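Side-chain contacts in putative metal-sulfur cluster biosynthesis proteins YuaD (Bacillus subtilis, PDB 1ORU), which is of unknown function but, as a MOSC-domain protein, may bind molybdenum and pyridoxal phosphate and handle sulfur for metal-sulfur clusters: residues 14-19 against 23-28; 31-36 against 115-120; 64-69 against 124-129; 92-97 against 159-164. One frame throughout, in Å; residues are numbered along the deposited sequence.

Interaction 1: 14-19 against 23-28; sequences GLYIAD and FVTKQM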
# COMPACT_ATOMS: atom_id res chain seq x y z
N GLY A 14 0.37 -22.50 -7.83
CA GLY A 14 -0.97 -22.52 -8.40
C GLY A 14 -1.57 -21.15 -8.61
O GLY A 14 -1.24 -20.20 -7.90
N LEU A 15 -2.44 -21.05 -9.61
CA LEU A 15 -3.13 -19.80 -9.94
C LEU A 15 -4.62 -20.14 -9.91
O LEU A 15 -5.02 -21.23 -10.34
CB LEU A 15 -2.73 -19.33 -11.34
CG LEU A 15 -1.23 -19.10 -11.57
CD1 LEU A 15 -1.01 -18.69 -13.02
CD2 LEU A 15 -0.70 -18.02 -10.61
N TYR A 16 -5.44 -19.21 -9.42
CA TYR A 16 -6.87 -19.46 -9.30
C TYR A 16 -7.70 -18.20 -9.52
O TYR A 16 -7.25 -17.09 -9.25
CB TYR A 16 -7.19 -20.00 -7.90
CG TYR A 16 -6.20 -21.00 -7.36
CD1 TYR A 16 -6.45 -22.37 -7.41
CD2 TYR A 16 -5.01 -20.57 -6.77
CE1 TYR A 16 -5.53 -23.28 -6.88
CE2 TYR A 16 -4.10 -21.47 -6.24
CZ TYR A 16 -4.36 -22.82 -6.29
OH TYR A 16 -3.45 -23.71 -5.76
N ILE A 17 -8.94 -18.38 -9.98
CA ILE A 17 -9.81 -17.24 -10.21
C ILE A 17 -11.19 -17.47 -9.61
O ILE A 17 -11.66 -18.61 -9.52
CB ILE A 17 -9.98 -16.98 -11.72
CG1 ILE A 17 -10.69 -15.64 -11.94
CG2 ILE A 17 -10.80 -18.10 -12.36
CD1 ILE A 17 -10.82 -15.24 -13.40
N ALA A 18 -11.82 -16.39 -9.18
CA ALA A 18 -13.17 -16.44 -8.62
C ALA A 18 -14.03 -15.86 -9.74
O ALA A 18 -14.23 -14.65 -9.80
CB ALA A 18 -13.26 -15.56 -7.37
N ASP A 19 -14.52 -16.72 -10.62
CA ASP A 19 -15.31 -16.27 -11.76
C ASP A 19 -16.81 -16.13 -11.51
O ASP A 19 -17.56 -15.75 -12.41
CB ASP A 19 -15.07 -17.20 -12.97
CG ASP A 19 -15.49 -18.63 -12.70
OD1 ASP A 19 -15.04 -19.22 -11.69
OD2 ASP A 19 -16.27 -19.18 -13.51
N PHE A 23 -16.46 -17.00 -3.30
CA PHE A 23 -15.07 -16.59 -3.12
C PHE A 23 -14.12 -17.78 -3.21
O PHE A 23 -12.91 -17.60 -3.22
CB PHE A 23 -14.87 -15.81 -1.81
CG PHE A 23 -14.98 -16.64 -0.56
CD1 PHE A 23 -14.03 -17.61 -0.26
CD2 PHE A 23 -16.02 -16.41 0.34
CE1 PHE A 23 -14.11 -18.33 0.93
CE2 PHE A 23 -16.11 -17.12 1.53
CZ PHE A 23 -15.15 -18.08 1.83
N VAL A 24 -14.67 -18.99 -3.28
CA VAL A 24 -13.83 -20.17 -3.43
C VAL A 24 -13.40 -20.16 -4.89
O VAL A 24 -14.23 -20.23 -5.80
CB VAL A 24 -14.61 -21.46 -3.09
CG1 VAL A 24 -13.78 -22.69 -3.46
CG2 VAL A 24 -14.93 -21.48 -1.61
N THR A 25 -12.10 -20.04 -5.10
CA THR A 25 -11.54 -19.95 -6.44
C THR A 25 -11.34 -21.30 -7.13
O THR A 25 -11.40 -22.35 -6.48
CB THR A 25 -10.20 -19.20 -6.39
OG1 THR A 25 -9.33 -19.84 -5.44
CG2 THR A 25 -10.44 -17.76 -5.93
N LYS A 26 -11.11 -21.26 -8.44
CA LYS A 26 -10.87 -22.48 -9.21
C LYS A 26 -9.55 -22.35 -9.96
O LYS A 26 -9.24 -21.29 -10.53
CB LYS A 26 -12.03 -22.77 -10.18
CG LYS A 26 -12.32 -21.70 -11.20
CD LYS A 26 -13.51 -22.11 -12.07
CE LYS A 26 -14.76 -22.33 -11.23
NZ LYS A 26 -15.95 -22.63 -12.07
N GLN A 27 -8.77 -23.42 -9.96
CA GLN A 27 -7.47 -23.41 -10.58
C GLN A 27 -7.47 -23.18 -12.09
O GLN A 27 -8.33 -23.69 -12.82
CB GLN A 27 -6.72 -24.70 -10.24
CG GLN A 27 -5.24 -24.66 -10.59
CD GLN A 27 -4.44 -25.76 -9.91
OE1 GLN A 27 -5.00 -26.74 -9.41
NE2 GLN A 27 -3.12 -25.61 -9.90
N MSE A 28 -6.50 -22.39 -12.54
CA MSE A 28 -6.33 -22.03 -13.94
C MSE A 28 -4.87 -22.27 -14.31
O MSE A 28 -3.99 -22.25 -13.45
CB MSE A 28 -6.63 -20.54 -14.15
CG MSE A 28 -8.03 -20.10 -13.79
SE MSE A 28 -9.35 -20.80 -15.01
CE MSE A 28 -9.00 -19.64 -16.52
O HOH W 1 -2.46 -23.19 -11.57

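Interaction 2: 31-36 against 115-120; sequences LDFDYG and IIFPSG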
# COMPACT_ATOMS: atom_id res chain seq x y z
N LEU A 31 -3.30 -16.76 -15.82
CA LEU A 31 -4.09 -15.64 -15.34
C LEU A 31 -3.53 -14.36 -15.94
O LEU A 31 -2.32 -14.26 -16.17
CB LEU A 31 -4.03 -15.51 -13.81
CG LEU A 31 -4.72 -16.53 -12.91
CD1 LEU A 31 -4.47 -16.15 -11.45
CD2 LEU A 31 -6.21 -16.55 -13.21
N ASP A 32 -4.40 -13.40 -16.20
CA ASP A 32 -3.96 -12.12 -16.72
C ASP A 32 -4.04 -11.13 -15.57
O ASP A 32 -5.07 -11.03 -14.90
CB ASP A 32 -4.85 -11.64 -17.86
CG ASP A 32 -4.64 -12.43 -19.13
OD1 ASP A 32 -3.48 -12.57 -19.55
OD2 ASP A 32 -5.65 -12.90 -19.71
N PHE A 33 -2.95 -10.43 -15.31
CA PHE A 33 -2.92 -9.41 -14.27
C PHE A 33 -2.98 -8.08 -15.00
O PHE A 33 -2.23 -7.86 -15.95
CB PHE A 33 -1.63 -9.45 -13.45
CG PHE A 33 -1.55 -10.57 -12.45
CD1 PHE A 33 -2.66 -11.34 -12.13
CD2 PHE A 33 -0.35 -10.84 -11.79
CE1 PHE A 33 -2.59 -12.36 -11.17
CE2 PHE A 33 -0.26 -11.85 -10.83
CZ PHE A 33 -1.38 -12.61 -10.53
N ASP A 34 -3.88 -7.21 -14.58
CA ASP A 34 -4.00 -5.89 -15.19
C ASP A 34 -4.31 -4.94 -14.04
O ASP A 34 -4.60 -5.38 -12.93
CB ASP A 34 -5.15 -5.89 -16.21
CG ASP A 34 -5.10 -4.69 -17.15
OD1 ASP A 34 -4.27 -3.78 -16.94
OD2 ASP A 34 -5.90 -4.67 -18.11
N TYR A 35 -4.24 -3.64 -14.29
CA TYR A 35 -4.55 -2.70 -13.23
C TYR A 35 -5.96 -3.02 -12.74
O TYR A 35 -6.89 -3.10 -13.54
CB TYR A 35 -4.45 -1.26 -13.75
CG TYR A 35 -3.05 -0.91 -14.20
CD1 TYR A 35 -1.98 -0.98 -13.32
CD2 TYR A 35 -2.80 -0.51 -15.52
CE1 TYR A 35 -0.68 -0.67 -13.73
CE2 TYR A 35 -1.51 -0.20 -15.93
CZ TYR A 35 -0.45 -0.28 -15.03
OH TYR A 35 0.83 0.04 -15.44
N GLY A 36 -6.11 -3.24 -11.44
CA GLY A 36 -7.42 -3.57 -10.91
C GLY A 36 -7.50 -5.03 -10.48
O GLY A 36 -8.39 -5.41 -9.71
N ILE A 115 6.59 -8.62 -6.01
CA ILE A 115 6.68 -10.00 -6.48
C ILE A 115 6.56 -9.90 -8.00
O ILE A 115 5.51 -9.49 -8.52
CB ILE A 115 5.53 -10.88 -5.94
CG1 ILE A 115 5.61 -10.96 -4.42
CG2 ILE A 115 5.62 -12.28 -6.56
CD1 ILE A 115 4.47 -11.73 -3.78
N ILE A 116 7.62 -10.27 -8.70
CA ILE A 116 7.66 -10.15 -10.15
C ILE A 116 7.73 -11.50 -10.87
O ILE A 116 8.51 -12.38 -10.49
CB ILE A 116 8.84 -9.26 -10.57
CG1 ILE A 116 8.74 -7.92 -9.84
CG2 ILE A 116 8.85 -9.05 -12.08
CD1 ILE A 116 9.81 -6.91 -10.24
N PHE A 117 6.92 -11.63 -11.91
CA PHE A 117 6.83 -12.84 -12.72
C PHE A 117 7.69 -12.74 -13.99
O PHE A 117 8.11 -11.65 -14.36
CB PHE A 117 5.36 -13.10 -13.07
CG PHE A 117 4.51 -13.49 -11.88
CD1 PHE A 117 4.11 -14.81 -11.70
CD2 PHE A 117 4.11 -12.54 -10.95
CE1 PHE A 117 3.31 -15.18 -10.60
CE2 PHE A 117 3.31 -12.90 -9.85
CZ PHE A 117 2.92 -14.22 -9.68
N PRO A 118 7.98 -13.87 -14.66
CA PRO A 118 8.80 -13.87 -15.87
C PRO A 118 8.31 -12.95 -17.00
O PRO A 118 9.11 -12.43 -17.78
CB PRO A 118 8.80 -15.34 -16.29
CG PRO A 118 8.72 -16.05 -14.97
CD PRO A 118 7.66 -15.25 -14.25
N SER A 119 7.00 -12.77 -17.07
CA SER A 119 6.41 -11.92 -18.11
C SER A 119 6.63 -10.45 -17.82
O SER A 119 6.50 -9.60 -18.71
CB SER A 119 4.91 -12.17 -18.17
OG SER A 119 4.32 -11.71 -16.97
N GLY A 120 6.95 -10.14 -16.57
CA GLY A 120 7.14 -8.76 -16.18
C GLY A 120 6.00 -8.34 -15.27
O GLY A 120 6.07 -7.30 -14.61

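Interaction 3: 64-69 against 124-129; sequences FNRRQI and LCEGEN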
# COMPACT_ATOMS: atom_id res chain seq x y z
N PHE A 64 -11.28 2.80 -2.94
CA PHE A 64 -10.29 2.22 -3.84
C PHE A 64 -10.12 0.74 -3.51
O PHE A 64 -10.14 0.35 -2.34
CB PHE A 64 -8.95 2.93 -3.67
CG PHE A 64 -7.84 2.28 -4.43
CD1 PHE A 64 -7.79 2.38 -5.82
CD2 PHE A 64 -6.87 1.54 -3.77
CE1 PHE A 64 -6.78 1.74 -6.54
CE2 PHE A 64 -5.85 0.90 -4.48
CZ PHE A 64 -5.82 1.00 -5.87
N ASN A 65 -9.95 -0.09 -4.53
CA ASN A 65 -9.78 -1.53 -4.33
C ASN A 65 -8.32 -1.90 -4.09
O ASN A 65 -7.55 -2.13 -5.02
CB ASN A 65 -10.34 -2.31 -5.52
CG ASN A 65 -10.16 -3.81 -5.38
OD1 ASN A 65 -10.01 -4.33 -4.27
ND2 ASN A 65 -10.17 -4.51 -6.50
N ARG A 66 -7.97 -1.98 -2.82
CA ARG A 66 -6.62 -2.30 -2.37
C ARG A 66 -6.33 -3.80 -2.37
O ARG A 66 -5.18 -4.22 -2.50
CB ARG A 66 -6.47 -1.75 -0.96
CG ARG A 66 -5.14 -1.98 -0.32
CD ARG A 66 -5.24 -1.71 1.17
NE ARG A 66 -3.92 -1.63 1.77
CZ ARG A 66 -3.65 -1.95 3.03
NH1 ARG A 66 -4.62 -2.37 3.83
NH2 ARG A 66 -2.41 -1.82 3.49
N ARG A 67 -7.37 -4.61 -2.22
CA ARG A 67 -7.23 -6.06 -2.17
C ARG A 67 -7.53 -6.68 -3.54
O ARG A 67 -8.53 -7.40 -3.71
CB ARG A 67 -8.16 -6.62 -1.10
CG ARG A 67 -7.83 -6.11 0.31
CD ARG A 67 -8.99 -6.34 1.28
NE ARG A 67 -9.35 -7.75 1.34
CZ ARG A 67 -8.73 -8.66 2.09
NH1 ARG A 67 -7.71 -8.30 2.87
NH2 ARG A 67 -9.11 -9.93 2.04
N GLN A 68 -6.66 -6.42 -4.51
CA GLN A 68 -6.84 -6.92 -5.87
C GLN A 68 -6.42 -8.37 -6.08
O GLN A 68 -7.08 -9.10 -6.82
CB GLN A 68 -6.06 -6.04 -6.85
CG GLN A 68 -6.64 -4.64 -6.98
CD GLN A 68 -5.73 -3.70 -7.73
OE1 GLN A 68 -4.92 -4.13 -8.56
NE2 GLN A 68 -5.87 -2.41 -7.47
N ILE A 69 -5.34 -8.79 -5.43
CA ILE A 69 -4.83 -10.15 -5.58
C ILE A 69 -4.54 -10.74 -4.21
O ILE A 69 -3.92 -10.10 -3.36
CB ILE A 69 -3.52 -10.17 -6.41
CG1 ILE A 69 -3.76 -9.56 -7.79
CG2 ILE A 69 -3.02 -11.61 -6.55
CD1 ILE A 69 -4.66 -10.38 -8.70
N LEU A 124 2.37 -5.50 -6.01
CA LEU A 124 2.82 -4.62 -4.94
C LEU A 124 2.19 -5.16 -3.66
O LEU A 124 0.97 -5.26 -3.56
CB LEU A 124 2.34 -3.19 -5.19
CG LEU A 124 2.52 -2.20 -4.03
CD1 LEU A 124 4.01 -1.95 -3.78
CD2 LEU A 124 1.80 -0.89 -4.37
N CYS A 125 3.01 -5.49 -2.67
CA CYS A 125 2.48 -6.03 -1.42
C CYS A 125 1.71 -5.00 -0.58
O CYS A 125 2.24 -3.93 -0.24
CB CYS A 125 3.60 -6.64 -0.58
SG CYS A 125 3.00 -7.40 0.94
N GLU A 126 0.46 -5.32 -0.25
CA GLU A 126 -0.36 -4.45 0.58
C GLU A 126 -0.61 -5.02 1.98
O GLU A 126 -1.62 -4.72 2.63
CB GLU A 126 -1.69 -4.13 -0.11
CG GLU A 126 -1.58 -3.13 -1.26
CD GLU A 126 -1.18 -1.73 -0.80
OE1 GLU A 126 -1.70 -1.27 0.24
OE2 GLU A 126 -0.36 -1.07 -1.48
N GLY A 127 0.31 -5.87 2.43
CA GLY A 127 0.21 -6.40 3.78
C GLY A 127 -0.58 -7.66 4.05
O GLY A 127 -1.12 -8.31 3.15
N GLU A 128 -0.65 -7.99 5.34
CA GLU A 128 -1.34 -9.18 5.80
C GLU A 128 -2.82 -9.24 5.50
O GLU A 128 -3.53 -8.24 5.56
CB GLU A 128 -1.19 -9.33 7.32
CG GLU A 128 0.23 -9.38 7.82
CD GLU A 128 0.28 -9.68 9.31
OE1 GLU A 128 1.38 -9.58 9.90
OE2 GLU A 128 -0.78 -10.03 9.88
N ASN A 129 -3.28 -10.44 5.18
CA ASN A 129 -4.69 -10.65 4.91
C ASN A 129 -5.23 -11.20 6.23
O ASN A 129 -4.93 -12.33 6.61
CB ASN A 129 -4.87 -11.67 3.78
CG ASN A 129 -6.31 -11.83 3.36
OD1 ASN A 129 -7.16 -10.98 3.67
ND2 ASN A 129 -6.60 -12.91 2.65
O HOH W 2 -0.66 0.46 2.23

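Interaction 4: 92-97 against 159-164; sequences EWLGAN and GIRGIV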
# COMPACT_ATOMS: atom_id res chain seq x y z
N GLU A 92 -7.73 -22.76 -2.65
CA GLU A 92 -9.05 -22.44 -3.19
C GLU A 92 -10.06 -22.10 -2.10
O GLU A 92 -10.87 -21.18 -2.25
CB GLU A 92 -9.60 -23.62 -4.02
CG GLU A 92 -8.79 -23.95 -5.25
CD GLU A 92 -7.84 -25.12 -5.04
OE1 GLU A 92 -7.10 -25.11 -4.04
OE2 GLU A 92 -7.82 -26.03 -5.90
N TRP A 93 -10.01 -22.86 -1.01
CA TRP A 93 -10.93 -22.65 0.10
C TRP A 93 -10.73 -21.28 0.74
O TRP A 93 -11.66 -20.72 1.32
CB TRP A 93 -10.73 -23.73 1.16
CG TRP A 93 -10.88 -25.13 0.65
CD1 TRP A 93 -11.42 -25.53 -0.53
CD2 TRP A 93 -10.50 -26.32 1.34
NE1 TRP A 93 -11.41 -26.90 -0.63
CE2 TRP A 93 -10.85 -27.41 0.51
CE3 TRP A 93 -9.90 -26.58 2.58
CZ2 TRP A 93 -10.61 -28.74 0.89
CZ3 TRP A 93 -9.67 -27.89 2.95
CH2 TRP A 93 -10.02 -28.96 2.10
N LEU A 94 -9.52 -20.75 0.63
CA LEU A 94 -9.20 -19.46 1.21
C LEU A 94 -9.38 -18.33 0.20
O LEU A 94 -9.09 -17.17 0.48
CB LEU A 94 -7.77 -19.45 1.74
CG LEU A 94 -7.41 -20.54 2.76
CD1 LEU A 94 -5.94 -20.43 3.15
CD2 LEU A 94 -8.29 -20.41 3.99
N GLY A 95 -9.86 -18.69 -0.99
CA GLY A 95 -10.08 -17.70 -2.04
C GLY A 95 -8.81 -17.09 -2.59
O GLY A 95 -8.81 -15.96 -3.08
N ALA A 96 -7.71 -17.83 -2.51
CA ALA A 96 -6.43 -17.33 -3.01
C ALA A 96 -6.38 -17.31 -4.54
O ALA A 96 -7.02 -18.13 -5.20
CB ALA A 96 -5.29 -18.17 -2.47
N ASN A 97 -5.63 -16.37 -5.09
CA ASN A 97 -5.46 -16.26 -6.54
C ASN A 97 -4.11 -16.84 -6.92
O ASN A 97 -3.91 -17.29 -8.05
CB ASN A 97 -5.52 -14.80 -6.98
CG ASN A 97 -6.87 -14.17 -6.71
OD1 ASN A 97 -7.89 -14.62 -7.25
ND2 ASN A 97 -6.89 -13.15 -5.87
N GLY A 159 -1.58 -14.46 11.35
CA GLY A 159 -0.14 -14.39 11.17
C GLY A 159 0.41 -15.33 10.11
O GLY A 159 1.61 -15.27 9.81
N ILE A 160 -0.43 -16.20 9.56
CA ILE A 160 0.00 -17.14 8.53
C ILE A 160 -1.09 -17.36 7.50
O ILE A 160 -1.18 -18.42 6.89
CB ILE A 160 0.38 -18.53 9.13
CG1 ILE A 160 -0.79 -19.10 9.94
CG2 ILE A 160 1.63 -18.40 10.00
CD1 ILE A 160 -0.49 -20.48 10.56
N ARG A 161 -1.92 -16.34 7.28
CA ARG A 161 -3.00 -16.49 6.32
C ARG A 161 -2.69 -15.85 4.96
O ARG A 161 -3.54 -15.80 4.08
CB ARG A 161 -4.30 -15.91 6.90
CG ARG A 161 -5.55 -16.28 6.12
CD ARG A 161 -6.28 -15.03 5.68
NE ARG A 161 -7.49 -15.30 4.90
CZ ARG A 161 -7.51 -15.78 3.66
NH1 ARG A 161 -6.37 -16.05 3.02
NH2 ARG A 161 -8.67 -15.94 3.04
N GLY A 162 -1.46 -15.37 4.79
CA GLY A 162 -1.09 -14.77 3.51
C GLY A 162 -1.20 -13.25 3.43
O GLY A 162 -1.45 -12.58 4.43
N ILE A 163 -1.05 -12.73 2.21
CA ILE A 163 -1.09 -11.30 1.97
C ILE A 163 -2.01 -10.93 0.81
O ILE A 163 -2.51 -11.79 0.08
CB ILE A 163 0.32 -10.78 1.61
CG1 ILE A 163 0.80 -11.43 0.30
CG2 ILE A 163 1.29 -11.09 2.75
CD1 ILE A 163 2.19 -11.03 -0.16
N VAL A 164 -2.24 -9.63 0.66
CA VAL A 164 -3.04 -9.10 -0.44
C VAL A 164 -2.13 -8.13 -1.18
O VAL A 164 -1.25 -7.52 -0.58
CB VAL A 164 -4.32 -8.38 0.03
CG1 VAL A 164 -5.36 -9.41 0.43
CG2 VAL A 164 -4.00 -7.46 1.20
O HOH W 3 -6.55 -16.08 0.10

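Interaction 1: 14-19 against 23-28
With chi1 at -40°, Tyr-16 sets its ring anti to its own carbonyl carbon and lays one flank along the backbone of Gln-27, where CD1 of Tyr-16 comes within 3.5 Å of the Gln-27 CA. Gln-27 carries CG anti to its backbone N (chi1 -167°), which sends the extended chain past the Tyr-16 ring, with CB and CG packed near CE1. At the far end a water accepts from both Gln-27 NE2 and Leu-15 N and donates to the Met-28 O, bridging the two strands. Lys-26 N gives a 2.9 Å bond to the Ile-17 O, and the Ile-17 N answers with 3.0 Å to the Lys-26 O, the reciprocal pair expected of a hydrogen-bonded antiparallel site. On that face Ile-17 CG2 meets CG of Met-28, which is a selenomethionine, at 3.7 Å. Lys-26 bends at chi3 and brings NZ to 3.5 Å from OD1 of Asp-19, which lies just past the end of strand 5-17, a rather long salt bridge near the surface. Thr-25 fits its CB against the CB of Tyr-16, while its OG1 is hydrogen-bonded to the carbonyl of Ala-96. Tyr-16 and Gln-27, their CA atoms 4.2 Å apart, form a non-hydrogen-bonded pair next to the Ile-17/Lys-26 site; this alternation marks antiparallel pairing, and strands 5-17 and 26-28, consecutive in the chain, form a beta hairpin of the large mixed sheet.

Interaction 2: 31-36 against 115-120
A T-shaped aromatic pair in the apolar interior joins the two-stranded sheet of 30-33 and 171-174 to the large mixed sheet of this MOSC-domain protein. Phe-33, at the end of its strand, directs the ring edge toward the face of Phe-117, the residue just after strand 114-116. The evidence for edge-to-face packing is the 86° between the ring planes together with the Phe-33 edge pointing at the Phe-117 face; the centroid separation of 5.7 Å is consistent with it. No hydrogen bond links the segments, whose nearest CA atoms, those of Phe-33 and Gly-120, are 10.3 Å apart; the side chains alone span the gap. Both rings leave their backbones anti to the carbonyl carbon, with chi1 of -76° for Phe-33 and -69° for Phe-117, which turns each ring toward the other segment. Val-173 touches both phenylalanines, and Ile-179 and Ala-12 also pack on Phe-117, bringing strands 171-174, 178-184 and 5-17 against the pair. Phe-117 opens a type I turn ending at Gly-120, whose N bonds to the Phe-117 O at 2.9 Å; the ring therefore projects from the point where the chain reverses toward strand 122-128. One corner of Phe-33 meets the CE2-CZ side of the Phe-117 ring: CE2 of Phe-33 lies 3.8 Å from CE2 of Phe-117 and 4.1 Å from its CZ, with the Phe-117 CE2 near the plane of the Phe-33 ring.

Interaction 3: 64-69 against 124-129
Asn-129 OD1 is gripped end-on by both terminal nitrogens of Arg-67, NH2 at 2.7 Å and NH1 at 2.9 Å. The oxygen lies in the guanidinium plane, whereas both donors reach it from one face of the amide, with the two planes 48° apart. A bend at chi3 (57°) turns the arginine tip across the end of Asn-129. Next in sequence, Arg-66 keeps its chain extended from CG to NE and forms a salt bridge with Glu-126: NE to OE1 is 2.7 Å and nearly straight at 163°, meeting the carboxylate on its anti side. A second bond from Arg-66 NH2 to the same OE1 is weak, and a water accepts from NH2 and lies 2.8 Å from Glu-126 OE1, to which it may donate. The Glu-126 carbonyl O sits over one face of the Arg-66 guanidinium, offset toward its rim. These pairs tie the loop between strands 62-64 and 69-73 to the end of strand 122-128 in the mixed sheet of the MOSC fold. The Glu-126 site also lies at the dimer interface, where its OE2 is close to OE2 of Glu-126 of the second subunit; the positive charge at OE1 may partly offset the approach of two carboxylates. The side chain of Arg-67 is about 4 Å from a bound sulfate, probably from the crystallisation medium, and has Arg-53 nearby, a basic setting consistent with an anion pocket. Val-164 packs against the Arg-67 side chain.

Interaction 4: 92-97 against 159-164
The guanidinium of Arg-161 receives the Leu-94 carbonyl O at its edge, in the guanidinium plane, while Leu-94 CB lies alongside the two terminal nitrogens. This joins the loop that leads into strand 98-101 to the turn before strand 163-169, two connections of the MOSC fold close to the centre of the chain. The bond from Arg-161 NH2 to the Leu-94 O measures 2.9 Å with an N-H...O angle of 166°. At the acceptor the C=O...N angle is 130°, and the N-H points at an in-plane lone pair of the Leu-94 O. Arg-161 starts with CG anti to the backbone N (chi1 -167°), then turns at chi2, which carries its end over to Leu-94 although the CA atoms of the two residues remain 8.6 Å apart. Leu-94 itself packs on Cys-77 of helix 74-84 and on Pro-135 of helix 133-142, and Pro-135 also touches Arg-161. Both residues are buried, and the bond and the water meet their polar atoms inside the protein. The Leu-94 carbonyl sits where the chain turns, with Gly-95 N bonded back to the Glu-92 O at 3.0 Å. Asn-129 packs on Arg-161 from the strand 122-128 side. A water completes the polar ring, donating to the Leu-94 O at 2.8 Å and accepting from Arg-161 NH1 at 2.9 Å.

How the interactions relate
All four contacts reach the large mixed sheet. Interactions 3 and 4, with centres 11 Å apart, are coupled through neighbouring strands: Glu-126 N lies 2.8 Å from Val-164 O, and Asn-129 N lies 2.9 Å from Gly-162 O. Interaction 1 meets interaction 4 where Tyr-16 N is 2.8 Å from Asn-97 O. Interaction 2 touches interaction 1 through Leu-31, whose CD1 is 3.6 Å from Leu-15 CB, and interaction 3 through Phe-33 CE1, 3.8 Å from Ile-69 CD1. Interactions 2 and 3 also touch the second subunit. The bound sulfate marks a possible pocket beside interaction 3; interactions 1 and 3 do not touch, their nearest atoms being about 7 Å apart.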